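Local atomic coordinates of esterase A (Caulobacter crescentus, PDB entry 5GKV), a protein that probably hydrolyses ester substrates as a serine esterase of the beta-lactamase and penicillin-binding-protein fold. Residues L202-L206 against A272-L276; D205-L210 against N265-T269. All blocks are in the same frame, centred on the assembly; numbering follows the deposited sequence.

Contact 1 of 2, residues L202-L206 against A272-L276; sequences LGLDL and ALARL
Arg275 NH2 donates to the carbonyl O of Leu202 over 3.0 Å, with an N-H...O angle of 150°, and so ties helix 270-281 to the Schellman motif that ends helix 190-202. The donor lies in the carbonyl plane of Leu202. Gly203, whose positive phi marks the turn out of that helix, offers the next carbonyl: its O is 3.3 Å from Arg275 NH1. This second bond is longer and more bent, and NH1 stands above the plane of the Gly203 carbonyl instead of on a lone pair. Two successive carbonyls at the end of a helix thus take two nitrogens of one guanidinium, and the positive charge probably suits the negative end of the helix dipole. NH2 has a further partner in Asp287, a salt bridge that fixes the group from outside the two segments.

Leu204 packs against a face of the guanidinium: its CD2 lies 3.2 Å from the plane, offset toward the rim, while the carbonyl oxygens sit around the edge. The arginine chain bends at chi3 (56°), which carries the guanidinium over this methyl and on to the loop. One helical turn earlier, Ala272 turns its CB to the inverse gamma turn centred on Asp205, coming within 3.4 Å of Asp205 O; the small methyl lets the chain run close by. Leu206 continues the contact into the interior. With its CG anti to the backbone N (chi1 160°), the side chain reaches the helix face that carries Leu273 and Leu276, and crosses both at about right angles. From helix 190-202, Cys199 packs on Leu206 and Ile198 on Leu276, and both touch Leu204. The tightest meeting among these methyls is Leu206 CD2 against Leu276 CD2, at 3.7 Å.

Contact 2 of 2, residues D205-L210 against N265-T269; sequences DLWIGL and NGHAT
Strands 206-208 and 266-268 run antiparallel in a small three-stranded sheet, with 266-268 in the middle and 76-77 along its other edge. Trp207 and His267 form the hydrogen-bonded pair. Trp207 N donates its N-H to His267 O at 2.8 Å, and His267 N returns a straighter bond to Trp207 O at 2.9 Å (165°). Beyond the strand, Thr269 N reaches Asp205 O at 3.2 Å, extending the pairing to the start of helix 270-281, where Thr269 is the N-cap and its OG1 makes a weak bond to Ala272 N.

The Trp207 indole swings back along its own strand, chi1 -49° setting CG beside the backbone N, and NE1 meets Asp205 OD1 at 2.9 Å in the ring plane, almost straight at 172°. The other oxygen, OD2, pairs with Arg217, so both ends of the carboxylate are engaged. Leu210 brings its two methyls to two different rings: CD1 rests over a face of the indole, and CD2 makes a CH-pi contact with His267, 4.1 Å from the centroid. On the other face of the sheet, Leu206 CD1 packs on Ala268 CB at 3.5 Å. Near the turn at Gly209, a water between the two segments accepts from Gly209 N; its link to Asn265 O is doubtful, being too short.

Polar bonding here is mostly backbone to backbone, while the Asp205 carboxylate, shared by an indole N-H and an arginine, probably stays ionised and holds the tryptophan ring from turning.

In the fold
Asp205 and Leu206 belong to both contacts, so the chain leaving helix 190-202 is held first by helix 270-281 and then by strand 266-268, which precedes that helix directly. Contact 1 is partly buried: a charged arginine grips carbonyls at its outer end, and leucines pack at its inner end. Contact 2 is buried, and its centre is about 11 Å from the centre of the chain, against about 14 Å for contact 1; main-chain pairing dominates there, with aromatic rings on one face. The two join through Leu273 CG and Ala268 CB, 4.1 Å apart. Leu273 also touches Ala359 and Val361, linking this region to the large antiparallel sheet of the fold.

Contact 1 of 2, residues L202-L206 against A272-L276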
# COMPACT_ATOMS: atom_id res chain seq x y z
N LEU A 202 -0.69 7.89 -18.30
CA LEU A 202 -0.66 9.09 -17.47
C LEU A 202 0.75 9.50 -17.05
O LEU A 202 0.90 10.49 -16.33
CB LEU A 202 -1.56 8.90 -16.24
CG LEU A 202 -3.06 8.76 -16.57
CD1 LEU A 202 -3.92 8.50 -15.33
CD2 LEU A 202 -3.56 9.99 -17.31
N GLY A 203 1.78 8.77 -17.48
CA GLY A 203 3.16 9.05 -17.11
C GLY A 203 3.42 8.99 -15.61
O GLY A 203 4.05 9.90 -15.05
N LEU A 204 2.96 7.94 -14.94
CA LEU A 204 3.18 7.77 -13.51
C LEU A 204 4.39 6.87 -13.29
O LEU A 204 4.45 5.77 -13.85
CB LEU A 204 1.95 7.17 -12.82
CG LEU A 204 0.67 8.01 -12.94
CD1 LEU A 204 -0.51 7.30 -12.34
CD2 LEU A 204 0.84 9.36 -12.27
N ASP A 205 5.34 7.33 -12.47
CA ASP A 205 6.53 6.54 -12.17
C ASP A 205 6.22 5.59 -11.01
O ASP A 205 6.66 5.76 -9.87
CB ASP A 205 7.72 7.45 -11.87
CG ASP A 205 9.05 6.77 -12.11
OD1 ASP A 205 9.06 5.61 -12.60
OD2 ASP A 205 10.08 7.40 -11.85
N LEU A 206 5.43 4.56 -11.34
CA LEU A 206 4.89 3.62 -10.37
C LEU A 206 4.79 2.26 -11.05
O LEU A 206 4.32 2.17 -12.20
CB LEU A 206 3.52 4.08 -9.86
CG LEU A 206 2.63 2.99 -9.23
CD1 LEU A 206 3.20 2.50 -7.88
CD2 LEU A 206 1.17 3.45 -9.11
N ALA A 272 4.21 10.19 -7.89
CA ALA A 272 3.40 9.21 -8.61
C ALA A 272 2.24 8.74 -7.75
O ALA A 272 1.09 8.69 -8.21
CB ALA A 272 4.27 8.03 -9.06
N LEU A 273 2.50 8.44 -6.47
CA LEU A 273 1.43 8.00 -5.58
C LEU A 273 0.47 9.14 -5.26
O LEU A 273 -0.75 8.93 -5.18
CB LEU A 273 2.01 7.41 -4.28
CG LEU A 273 2.78 6.10 -4.49
CD1 LEU A 273 3.59 5.79 -3.24
CD2 LEU A 273 1.81 4.95 -4.81
N ALA A 274 0.99 10.35 -5.07
CA ALA A 274 0.12 11.47 -4.76
C ALA A 274 -0.83 11.76 -5.91
O ALA A 274 -2.00 12.10 -5.69
CB ALA A 274 0.95 12.72 -4.41
N ARG A 275 -0.35 11.63 -7.15
CA ARG A 275 -1.21 11.84 -8.31
C ARG A 275 -2.26 10.74 -8.42
O ARG A 275 -3.44 11.03 -8.66
CB ARG A 275 -0.36 11.91 -9.58
CG ARG A 275 0.57 13.12 -9.63
CD ARG A 275 1.43 13.14 -10.89
NE ARG A 275 0.60 13.10 -12.08
CZ ARG A 275 0.98 12.57 -13.25
NH1 ARG A 275 2.19 12.03 -13.38
NH2 ARG A 275 0.14 12.57 -14.28
N LEU A 276 -1.86 9.48 -8.21
CA LEU A 276 -2.81 8.37 -8.32
C LEU A 276 -3.90 8.49 -7.25
O LEU A 276 -5.10 8.42 -7.56
CB LEU A 276 -2.08 7.03 -8.23
CG LEU A 276 -2.98 5.79 -8.36
CD1 LEU A 276 -3.65 5.75 -9.73
CD2 LEU A 276 -2.19 4.52 -8.13

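Contact 2 of 2, residues D205-L210 against N265-T269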
# COMPACT_ATOMS: atom_id res chain seq x y z
N ASP A 205 5.34 7.33 -12.47
CA ASP A 205 6.53 6.54 -12.17
C ASP A 205 6.22 5.59 -11.01
O ASP A 205 6.66 5.76 -9.87
CB ASP A 205 7.72 7.45 -11.87
CG ASP A 205 9.05 6.77 -12.11
OD1 ASP A 205 9.06 5.61 -12.60
OD2 ASP A 205 10.08 7.40 -11.85
N LEU A 206 5.43 4.56 -11.34
CA LEU A 206 4.89 3.62 -10.37
C LEU A 206 4.79 2.26 -11.05
O LEU A 206 4.32 2.17 -12.20
CB LEU A 206 3.52 4.08 -9.86
CG LEU A 206 2.63 2.99 -9.23
CD1 LEU A 206 3.20 2.50 -7.88
CD2 LEU A 206 1.17 3.45 -9.11
N TRP A 207 5.23 1.21 -10.35
CA TRP A 207 5.45 -0.09 -10.95
C TRP A 207 5.09 -1.19 -9.97
O TRP A 207 5.43 -1.12 -8.79
CB TRP A 207 6.93 -0.28 -11.34
CG TRP A 207 7.54 0.83 -12.11
CD1 TRP A 207 7.86 2.08 -11.66
CD2 TRP A 207 7.94 0.79 -13.49
NE1 TRP A 207 8.41 2.83 -12.67
CE2 TRP A 207 8.47 2.06 -13.81
CE3 TRP A 207 7.90 -0.20 -14.49
CZ2 TRP A 207 8.96 2.37 -15.07
CZ3 TRP A 207 8.38 0.11 -15.75
CH2 TRP A 207 8.91 1.39 -16.03
N ILE A 208 4.45 -2.25 -10.46
CA ILE A 208 4.39 -3.52 -9.75
C ILE A 208 4.98 -4.55 -10.69
O ILE A 208 4.40 -4.84 -11.75
CB ILE A 208 2.96 -3.89 -9.32
CG1 ILE A 208 2.40 -2.83 -8.35
CG2 ILE A 208 2.95 -5.27 -8.67
CD1 ILE A 208 0.94 -3.10 -7.92
N GLY A 209 6.15 -5.08 -10.33
CA GLY A 209 6.98 -5.79 -11.28
C GLY A 209 7.89 -4.83 -12.03
O GLY A 209 7.46 -4.18 -12.98
N LEU A 210 9.14 -4.71 -11.59
CA LEU A 210 10.04 -3.68 -12.07
C LEU A 210 11.07 -4.28 -13.02
O LEU A 210 11.87 -5.12 -12.58
CB LEU A 210 10.73 -3.02 -10.88
CG LEU A 210 11.54 -1.76 -11.18
CD1 LEU A 210 10.65 -0.62 -11.64
CD2 LEU A 210 12.34 -1.39 -9.91
N ASN A 265 5.72 -5.31 -3.12
CA ASN A 265 6.91 -5.01 -3.92
C ASN A 265 6.67 -3.97 -5.01
O ASN A 265 7.42 -3.92 -5.99
CB ASN A 265 7.52 -6.29 -4.52
CG ASN A 265 6.85 -6.72 -5.80
OD1 ASN A 265 5.65 -6.51 -6.00
ND2 ASN A 265 7.63 -7.33 -6.70
N GLY A 266 5.65 -3.13 -4.87
CA GLY A 266 5.57 -1.96 -5.72
C GLY A 266 6.78 -1.05 -5.52
O GLY A 266 7.40 -1.01 -4.45
N HIS A 267 7.12 -0.32 -6.58
CA HIS A 267 8.16 0.69 -6.57
C HIS A 267 7.62 1.98 -7.18
O HIS A 267 7.00 1.94 -8.25
CB HIS A 267 9.40 0.23 -7.36
CG HIS A 267 10.19 -0.83 -6.67
ND1 HIS A 267 9.79 -2.15 -6.64
CD2 HIS A 267 11.35 -0.77 -5.97
CE1 HIS A 267 10.67 -2.85 -5.95
NE2 HIS A 267 11.63 -2.04 -5.53
N ALA A 268 7.89 3.12 -6.53
CA ALA A 268 7.31 4.37 -7.02
C ALA A 268 8.09 5.55 -6.46
O ALA A 268 8.90 5.41 -5.55
CB ALA A 268 5.84 4.50 -6.64
N THR A 269 7.78 6.72 -7.00
CA THR A 269 8.14 8.00 -6.38
C THR A 269 6.93 8.54 -5.63
O THR A 269 5.78 8.14 -5.86
CB THR A 269 8.57 9.03 -7.42
OG1 THR A 269 7.43 9.38 -8.22
CG2 THR A 269 9.71 8.51 -8.30
O HOH W 1 8.05 -4.26 -8.30